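Long-range contacts in MmeI (Methylophilus methylotrophus, PDB 5HR4), which is a type IIL restriction-modification enzyme that probably transfers a methyl group from S-adenosyl-L-methionine to N6 of adenine in DNA: residues A[295-300]-A[313-318]; A[361-366]-A[481-486]. One frame throughout, in Å; residues are numbered along the deposited sequence.

Contact 1 of 2, residues A[295-300]-A[313-318]. With SFG (sinefungin), chain H; nucleotides of chain B.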
loop_
_atom_site.group_PDB
_atom_site.type_symbol
_atom_site.label_atom_id
_atom_site.label_comp_id
_atom_site.label_asym_id
_atom_site.label_seq_id
_atom_site.Cartn_x
_atom_site.Cartn_y
_atom_site.Cartn_z
ATOM N N PHE A 295 -13.981 -1.513 12.981
ATOM C CA PHE A 295 -14.611 -1.114 11.726
ATOM C C PHE A 295 -13.864 -1.675 10.528
ATOM O O PHE A 295 -14.481 -2.048 9.526
ATOM C CB PHE A 295 -14.704 0.407 11.641
ATOM C CG PHE A 295 -15.567 1.018 12.706
ATOM C CD1 PHE A 295 -16.947 0.878 12.661
ATOM C CD2 PHE A 295 -14.999 1.737 13.747
ATOM C CE1 PHE A 295 -17.740 1.446 13.638
ATOM C CE2 PHE A 295 -15.786 2.302 14.734
ATOM C CZ PHE A 295 -17.152 2.161 14.686
ATOM N N GLY A 296 -12.546 -1.792 10.630
ATOM C CA GLY A 296 -11.745 -2.271 9.523
ATOM C C GLY A 296 -11.816 -3.769 9.353
ATOM O O GLY A 296 -11.867 -4.271 8.226
ATOM N N SER A 297 -11.836 -4.498 10.472
ATOM C CA SER A 297 -11.915 -5.952 10.402
ATOM C C SER A 297 -13.249 -6.397 9.844
ATOM O O SER A 297 -13.317 -7.375 9.090
ATOM C CB SER A 297 -11.700 -6.553 11.781
ATOM O OG SER A 297 -10.388 -6.276 12.221
ATOM N N LEU A 298 -14.323 -5.708 10.234
ATOM C CA LEU A 298 -15.651 -5.995 9.700
ATOM C C LEU A 298 -15.695 -5.777 8.193
ATOM O O LEU A 298 -16.061 -6.674 7.419
ATOM C CB LEU A 298 -16.670 -5.101 10.391
ATOM C CG LEU A 298 -18.063 -5.207 9.799
ATOM C CD1 LEU A 298 -18.568 -6.617 9.964
ATOM C CD2 LEU A 298 -18.967 -4.199 10.499
ATOM N N PHE A 299 -15.326 -4.566 7.772
ATOM C CA PHE A 299 -15.152 -4.239 6.363
ATOM C C PHE A 299 -14.381 -5.332 5.627
ATOM O O PHE A 299 -14.793 -5.785 4.557
ATOM C CB PHE A 299 -14.451 -2.874 6.299
ATOM C CG PHE A 299 -13.810 -2.547 4.985
ATOM C CD1 PHE A 299 -14.412 -2.869 3.781
ATOM C CD2 PHE A 299 -12.604 -1.855 4.965
ATOM C CE1 PHE A 299 -13.804 -2.554 2.570
ATOM C CE2 PHE A 299 -11.992 -1.531 3.757
ATOM C CZ PHE A 299 -12.602 -1.877 2.554
ATOM N N GLN A 300 -13.275 -5.802 6.208
ATOM C CA GLN A 300 -12.424 -6.751 5.496
ATOM C C GLN A 300 -13.017 -8.156 5.453
ATOM O O GLN A 300 -12.781 -8.890 4.491
ATOM C CB GLN A 300 -11.040 -6.779 6.129
ATOM C CG GLN A 300 -10.156 -5.595 5.758
ATOM C CD GLN A 300 -8.721 -5.794 6.230
ATOM O OE1 GLN A 300 -7.932 -4.848 6.367
ATOM N NE2 GLN A 300 -8.385 -7.038 6.500
ATOM N N ALA A 313 -8.577 -3.471 -0.477
ATOM C CA ALA A 313 -9.464 -3.266 0.679
ATOM C C ALA A 313 -8.762 -3.599 2.003
ATOM O O ALA A 313 -9.080 -4.557 2.712
ATOM C CB ALA A 313 -10.735 -4.077 0.515
ATOM N N HIS A 314 -7.820 -2.741 2.369
ATOM C CA HIS A 314 -7.004 -2.957 3.557
ATOM C C HIS A 314 -7.149 -1.760 4.472
ATOM O O HIS A 314 -6.814 -0.641 4.079
ATOM C CB HIS A 314 -5.553 -3.189 3.167
ATOM C CG HIS A 314 -5.341 -4.530 2.549
ATOM N ND1 HIS A 314 -4.974 -4.699 1.232
ATOM C CD2 HIS A 314 -5.511 -5.771 3.061
ATOM C CE1 HIS A 314 -4.883 -5.990 0.973
ATOM N NE2 HIS A 314 -5.201 -6.660 2.067
ATOM N N TYR A 315 -7.693 -1.987 5.664
ATOM C CA TYR A 315 -7.985 -0.876 6.542
ATOM C C TYR A 315 -6.690 -0.333 7.137
ATOM O O TYR A 315 -5.709 -1.063 7.323
ATOM C CB TYR A 315 -8.963 -1.310 7.632
ATOM C CG TYR A 315 -8.340 -1.694 8.950
ATOM C CD1 TYR A 315 -7.963 -0.718 9.872
ATOM C CD2 TYR A 315 -8.167 -3.022 9.294
ATOM C CE1 TYR A 315 -7.395 -1.046 11.075
ATOM C CE2 TYR A 315 -7.614 -3.372 10.499
ATOM C CZ TYR A 315 -7.217 -2.376 11.396
ATOM O OH TYR A 315 -6.634 -2.700 12.618
ATOM N N THR A 316 -6.704 0.961 7.452
ATOM C CA THR A 316 -5.525 1.676 7.918
ATOM C C THR A 316 -5.527 1.786 9.437
ATOM O O THR A 316 -6.503 2.252 10.029
ATOM C CB THR A 316 -5.446 3.065 7.284
ATOM O OG1 THR A 316 -5.641 2.952 5.865
ATOM C CG2 THR A 316 -4.084 3.669 7.538
ATOM N N SER A 317 -4.423 1.364 10.050
ATOM C CA SER A 317 -4.268 1.369 11.503
ATOM C C SER A 317 -4.498 2.757 12.077
ATOM O O SER A 317 -4.216 3.776 11.439
ATOM C CB SER A 317 -2.860 0.889 11.906
ATOM N N GLU A 318 -4.997 2.790 13.316
ATOM C CA GLU A 318 -4.899 4.018 14.101
ATOM C C GLU A 318 -3.505 4.633 14.011
ATOM O O GLU A 318 -3.369 5.849 13.840
ATOM C CB GLU A 318 -5.256 3.754 15.567
ATOM C CG GLU A 318 -5.581 5.036 16.347
ATOM C CD GLU A 318 -6.341 4.791 17.658
ATOM O OE1 GLU A 318 -7.417 4.136 17.638
ATOM O OE2 GLU A 318 -5.856 5.266 18.717
HETATM N N SFG H . -8.563 3.907 4.570
HETATM C CA SFG H . -9.614 2.913 4.637
HETATM C C SFG H . -9.664 2.414 6.069
HETATM O O SFG H . -8.852 2.882 6.896
HETATM O OXT SFG H . -10.502 1.555 6.434
HETATM C CB SFG H . -9.311 1.759 3.688
HETATM C CG SFG H . -9.101 2.338 2.297
HETATM C CD SFG H . -8.543 1.211 1.457
HETATM N NE SFG H . -7.121 1.148 1.730
HETATM C "C5'" SFG H . -8.816 1.426 -0.041
HETATM C "C4'" SFG H . -10.326 1.643 -0.397
HETATM O "O4'" SFG H . -10.407 2.161 -1.590
HETATM C "C3'" SFG H . -11.138 0.341 -0.507
HETATM O "O3'" SFG H . -12.048 0.343 0.497
HETATM C "C2'" SFG H . -11.810 0.364 -1.911
HETATM O "O2'" SFG H . -13.232 -0.079 -1.853
HETATM C "C1'" SFG H . -11.771 1.612 -2.252
HETATM N N9 SFG H . -11.599 1.821 -3.656
HETATM C C8 SFG H . -10.857 1.123 -4.511
HETATM N N7 SFG H . -10.948 1.697 -5.712
HETATM C C5 SFG H . -11.744 2.759 -5.592
HETATM C C6 SFG H . -12.170 3.676 -6.522
HETATM N N6 SFG H . -11.906 3.831 -7.931
HETATM N N1 SFG H . -12.979 4.670 -6.177
HETATM C C2 SFG H . -13.383 4.772 -4.887
HETATM N N3 SFG H . -12.967 3.862 -3.969
HETATM C C4 SFG H . -12.143 2.850 -4.323
ATOM P P DA B 7 0.158 -6.139 -5.989
ATOM O OP1 DA B 7 -0.974 -7.106 -6.037
ATOM O OP2 DA B 7 0.067 -4.876 -6.761
ATOM O "O5'" DA B 7 0.500 -5.862 -4.467
ATOM C "C5'" DA B 7 0.015 -4.769 -3.799
ATOM C "C4'" DA B 7 -0.055 -5.142 -2.352
ATOM O "O4'" DA B 7 -0.539 -4.046 -1.581
ATOM C "C3'" DA B 7 -0.958 -6.325 -2.047
ATOM O "O3'" DA B 7 -0.290 -7.130 -1.111
ATOM C "C2'" DA B 7 -2.210 -5.671 -1.457
ATOM C "C1'" DA B 7 -1.631 -4.441 -0.784
ATOM N N9 DA B 7 -2.505 -3.275 -0.750
ATOM C C8 DA B 7 -3.301 -2.828 -1.752
ATOM N N7 DA B 7 -3.910 -1.713 -1.477
ATOM C C5 DA B 7 -3.460 -1.386 -0.208
ATOM C C6 DA B 7 -3.726 -0.291 0.656
ATOM N N6 DA B 7 -4.564 0.704 0.353
ATOM N N1 DA B 7 -3.107 -0.270 1.852
ATOM C C2 DA B 7 -2.278 -1.266 2.156
ATOM N N3 DA B 7 -1.943 -2.334 1.424
ATOM C C4 DA B 7 -2.579 -2.330 0.244
#
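Tyr315 overlaps the bare backbone of Gly296, its CB lying 3.5 Å from Gly296 CA and its ring running obliquely past the same helical turn toward Ser297 N. A side chain at Gly296 would point straight into the tyrosine, so the glycine is what allows helix 292-301 to approach the loop this closely. One turn on, Gln300 supplies the hydrogen bond between the segments. Its CG stands beside the backbone N (chi1 -77°) and the rest of the chain is extended, which carries OE1 to Tyr315 N at 3.0 Å. The bond is nearly straight, 168° at the hydrogen, and uses a lone pair in the carbonyl plane. OE1 also meets the edge of the tyrosine ring, 3.5 Å from Tyr315 CD2, and the two side chains cross at about a right angle. At the other end of the ring, Tyr315 OH is hydrogen-bonded to Glu573 N. Phe299 turns its CZ to Ala313 CB, 3.5 Å away, and the same ring passes obliquely by O3' of sinefungin.

The Ala-His-Tyr-Thr sequence of residues 313-316 recalls motif X of N6-adenine methyltransferases, which helps to hold the cofactor. Here sinefungin NE donates to His314 O at 3.0 Å, and Thr316 N donates to sinefungin O at 2.9 Å. CB of His314 points away from the helix, and ND1 lies 3.5 Å from N9 of DA7 of chain B. Tyr315 N goes to Gln300 and Tyr315 O to Asn572, while His314 O and Thr316 N serve the ligand; the buried Gln300 amide probably helps fix the backbone that holds it.

Contact 2 of 2, residues A[361-366]-A[481-486]. With SFG (sinefungin), chain H; nucleotides of chain B.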
loop_
_atom_site.group_PDB
_atom_site.type_symbol
_atom_site.label_atom_id
_atom_site.label_comp_id
_atom_site.label_asym_id
_atom_site.label_seq_id
_atom_site.Cartn_x
_atom_site.Cartn_y
_atom_site.Cartn_z
ATOM N N ASP A 361 -11.825 12.312 2.246
ATOM C CA ASP A 361 -11.084 11.085 1.949
ATOM C C ASP A 361 -11.605 10.423 0.670
ATOM O O ASP A 361 -12.603 9.679 0.714
ATOM C CB ASP A 361 -11.174 10.118 3.136
ATOM C CG ASP A 361 -10.288 8.859 2.972
ATOM O OD1 ASP A 361 -9.740 8.605 1.864
ATOM O OD2 ASP A 361 -10.165 8.096 3.971
ATOM N N PRO A 362 -10.926 10.615 -0.485
ATOM C CA PRO A 362 -11.477 10.190 -1.780
ATOM C C PRO A 362 -11.279 8.711 -2.092
ATOM O O PRO A 362 -11.183 8.334 -3.263
ATOM C CB PRO A 362 -10.706 11.055 -2.789
ATOM C CG PRO A 362 -9.543 11.696 -2.000
ATOM C CD PRO A 362 -9.557 11.137 -0.616
ATOM N N ALA A 363 -11.214 7.876 -1.053
ATOM C CA ALA A 363 -11.093 6.426 -1.158
ATOM C C ALA A 363 -11.243 5.865 0.253
ATOM O O ALA A 363 -10.444 5.035 0.697
ATOM C CB ALA A 363 -9.754 6.032 -1.795
ATOM N N CYS A 364 -12.278 6.314 0.959
ATOM C CA CYS A 364 -12.265 6.328 2.411
ATOM C C CYS A 364 -12.424 4.956 3.060
ATOM O O CYS A 364 -12.264 4.865 4.282
ATOM C CB CYS A 364 -13.360 7.267 2.919
ATOM S SG CYS A 364 -15.001 6.613 2.692
ATOM N N GLY A 365 -12.739 3.907 2.311
ATOM C CA GLY A 365 -12.906 2.607 2.950
ATOM C C GLY A 365 -14.025 2.627 3.975
ATOM O O GLY A 365 -15.107 3.161 3.725
ATOM N N CYS A 366 -13.782 2.050 5.153
ATOM C CA CYS A 366 -14.773 2.054 6.226
ATOM C C CYS A 366 -14.730 3.334 7.060
ATOM O O CYS A 366 -15.377 3.400 8.113
ATOM C CB CYS A 366 -14.581 0.834 7.137
ATOM S SG CYS A 366 -13.149 0.958 8.298
ATOM N N ASN A 481 -5.989 6.606 2.240
ATOM C CA ASN A 481 -5.135 5.480 1.879
ATOM C C ASN A 481 -5.722 4.779 0.658
ATOM O O ASN A 481 -6.378 3.734 0.784
ATOM C CB ASN A 481 -4.979 4.514 3.052
ATOM C CG ASN A 481 -4.115 3.330 2.708
ATOM O OD1 ASN A 481 -3.293 3.385 1.787
ATOM N ND2 ASN A 481 -4.296 2.243 3.435
ATOM N N PRO A 482 -5.466 5.302 -0.537
ATOM C CA PRO A 482 -6.070 4.749 -1.765
ATOM C C PRO A 482 -5.481 3.397 -2.136
ATOM O O PRO A 482 -4.348 3.066 -1.739
ATOM C CB PRO A 482 -5.727 5.805 -2.830
ATOM C CG PRO A 482 -5.278 7.016 -2.071
ATOM C CD PRO A 482 -4.686 6.520 -0.800
ATOM N N PRO A 483 -6.205 2.607 -2.949
ATOM C CA PRO A 483 -5.783 1.229 -3.230
ATOM C C PRO A 483 -4.519 1.144 -4.068
ATOM O O PRO A 483 -4.287 1.965 -4.963
ATOM C CB PRO A 483 -6.977 0.654 -3.994
ATOM C CG PRO A 483 -7.576 1.827 -4.646
ATOM C CD PRO A 483 -7.483 2.908 -3.609
ATOM N N PHE A 484 -3.720 0.104 -3.777
ATOM C CA PHE A 484 -2.469 -0.184 -4.469
ATOM C C PHE A 484 -2.720 -1.315 -5.450
ATOM O O PHE A 484 -3.114 -2.414 -5.046
ATOM C CB PHE A 484 -1.359 -0.636 -3.516
ATOM C CG PHE A 484 -1.164 0.224 -2.319
ATOM C CD1 PHE A 484 -1.715 1.490 -2.224
ATOM C CD2 PHE A 484 -0.390 -0.241 -1.270
ATOM C CE1 PHE A 484 -1.503 2.261 -1.084
ATOM C CE2 PHE A 484 -0.174 0.528 -0.148
ATOM C CZ PHE A 484 -0.731 1.780 -0.060
ATOM N N VAL A 485 -2.475 -1.072 -6.723
ATOM C CA VAL A 485 -2.620 -2.161 -7.681
ATOM C C VAL A 485 -1.544 -1.992 -8.740
ATOM O O VAL A 485 -1.433 -0.935 -9.374
ATOM C CB VAL A 485 -4.029 -2.212 -8.308
ATOM C CG1 VAL A 485 -4.089 -3.373 -9.283
ATOM C CG2 VAL A 485 -5.148 -2.354 -7.245
ATOM N N GLY A 486 -0.727 -3.017 -8.919
ATOM C CA GLY A 486 0.375 -2.915 -9.849
ATOM C C GLY A 486 -0.100 -2.800 -11.279
ATOM O O GLY A 486 -1.234 -3.122 -11.611
HETATM N N SFG H . -8.563 3.907 4.570
HETATM C CA SFG H . -9.614 2.913 4.637
HETATM C C SFG H . -9.664 2.414 6.069
HETATM O O SFG H . -8.852 2.882 6.896
HETATM O OXT SFG H . -10.502 1.555 6.434
HETATM C CB SFG H . -9.311 1.759 3.688
HETATM C CG SFG H . -9.101 2.338 2.297
HETATM C CD SFG H . -8.543 1.211 1.457
HETATM N NE SFG H . -7.121 1.148 1.730
HETATM C "C5'" SFG H . -8.816 1.426 -0.041
HETATM C "C4'" SFG H . -10.326 1.643 -0.397
HETATM O "O4'" SFG H . -10.407 2.161 -1.590
HETATM C "C3'" SFG H . -11.138 0.341 -0.507
HETATM O "O3'" SFG H . -12.048 0.343 0.497
HETATM C "C2'" SFG H . -11.810 0.364 -1.911
HETATM O "O2'" SFG H . -13.232 -0.079 -1.853
HETATM C "C1'" SFG H . -11.771 1.612 -2.252
HETATM N N9 SFG H . -11.599 1.821 -3.656
HETATM C C8 SFG H . -10.857 1.123 -4.511
HETATM N N7 SFG H . -10.948 1.697 -5.712
HETATM C C5 SFG H . -11.744 2.759 -5.592
HETATM C C6 SFG H . -12.170 3.676 -6.522
HETATM N N6 SFG H . -11.906 3.831 -7.931
HETATM N N1 SFG H . -12.979 4.670 -6.177
HETATM C C2 SFG H . -13.383 4.772 -4.887
HETATM N N3 SFG H . -12.967 3.862 -3.969
HETATM C C4 SFG H . -12.143 2.850 -4.323
ATOM P P DA B 7 0.158 -6.139 -5.989
ATOM O OP1 DA B 7 -0.974 -7.106 -6.037
ATOM O OP2 DA B 7 0.067 -4.876 -6.761
ATOM O "O5'" DA B 7 0.500 -5.862 -4.467
ATOM C "C5'" DA B 7 0.015 -4.769 -3.799
ATOM C "C4'" DA B 7 -0.055 -5.142 -2.352
ATOM O "O4'" DA B 7 -0.539 -4.046 -1.581
ATOM C "C3'" DA B 7 -0.958 -6.325 -2.047
ATOM O "O3'" DA B 7 -0.290 -7.130 -1.111
ATOM C "C2'" DA B 7 -2.210 -5.671 -1.457
ATOM C "C1'" DA B 7 -1.631 -4.441 -0.784
ATOM N N9 DA B 7 -2.505 -3.275 -0.750
ATOM C C8 DA B 7 -3.301 -2.828 -1.752
ATOM N N7 DA B 7 -3.910 -1.713 -1.477
ATOM C C5 DA B 7 -3.460 -1.386 -0.208
ATOM C C6 DA B 7 -3.726 -0.291 0.656
ATOM N N6 DA B 7 -4.564 0.704 0.353
ATOM N N1 DA B 7 -3.107 -0.270 1.852
ATOM C C2 DA B 7 -2.278 -1.266 2.156
ATOM N N3 DA B 7 -1.943 -2.334 1.424
ATOM C C4 DA B 7 -2.579 -2.330 0.244
HETATM O O HOH W 1 -8.469 6.147 2.837
#
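The Asn-Pro-Pro-Phe sequence of residues 481-484 is motif IV of the N6-adenine methyltransferases, and Ala363 packs against it with CB 3.9 Å from Pro482 CA. Pro483 flanks the same methyl group and turns CG to sinefungin C8, 3.4 Å away. No direct hydrogen bond joins the two segments; a water bridges them, accepting from Asn481 N and from the sinefungin amino group N, with Asp361 OD2 (2.8 Å) and Ala363 O among the acceptors within reach of its protons. Residues 361-366, Asp-Pro-Ala-Cys-Gly-Cys, match motif I, the cofactor loop that follows strand 359-361 in this Rossmann-like fold; strand 477-480, its parallel neighbour, leads into motif IV. Asn481 extends its amide toward DA7 of chain B, chi1 of 179° setting CG opposite the backbone N: ND2 donates to N1 at 3.2 Å, while OD1 takes a weak bond from N6. Thr316 OG1 is another partner of ND2. The Phe484 ring stacks face to face on this base, DA7 C6 sitting 3.6 Å above its centre. With an alanine in place of Phe484, that face of the adenine would probably lose its stacking partner, freeing the base to tilt. Gly486 N donates to DA7 OP2 at 3.0 Å.

In the fold
Contacts 1 and 2, with centres about 11 Å apart, line one pocket and both touch sinefungin and DA7 of chain B. They meet directly through the probable Thr316 OG1 to Asn481 ND2 hydrogen bond, 2.9 Å long, and where Phe299 CB packs 3.8 Å from Cys366 CB. Sinefungin NE, which donates to a backbone carbonyl from each contact, lies 2.9 Å from N6 of DA7, an arrangement consistent with methyl transfer to that atom. The contacts follow in series along the chain; contact 1 joins segments 13 residues apart, contact 2 segments 115 apart. Glu413 and Ala461 add further hydrogen bonds to the ligand.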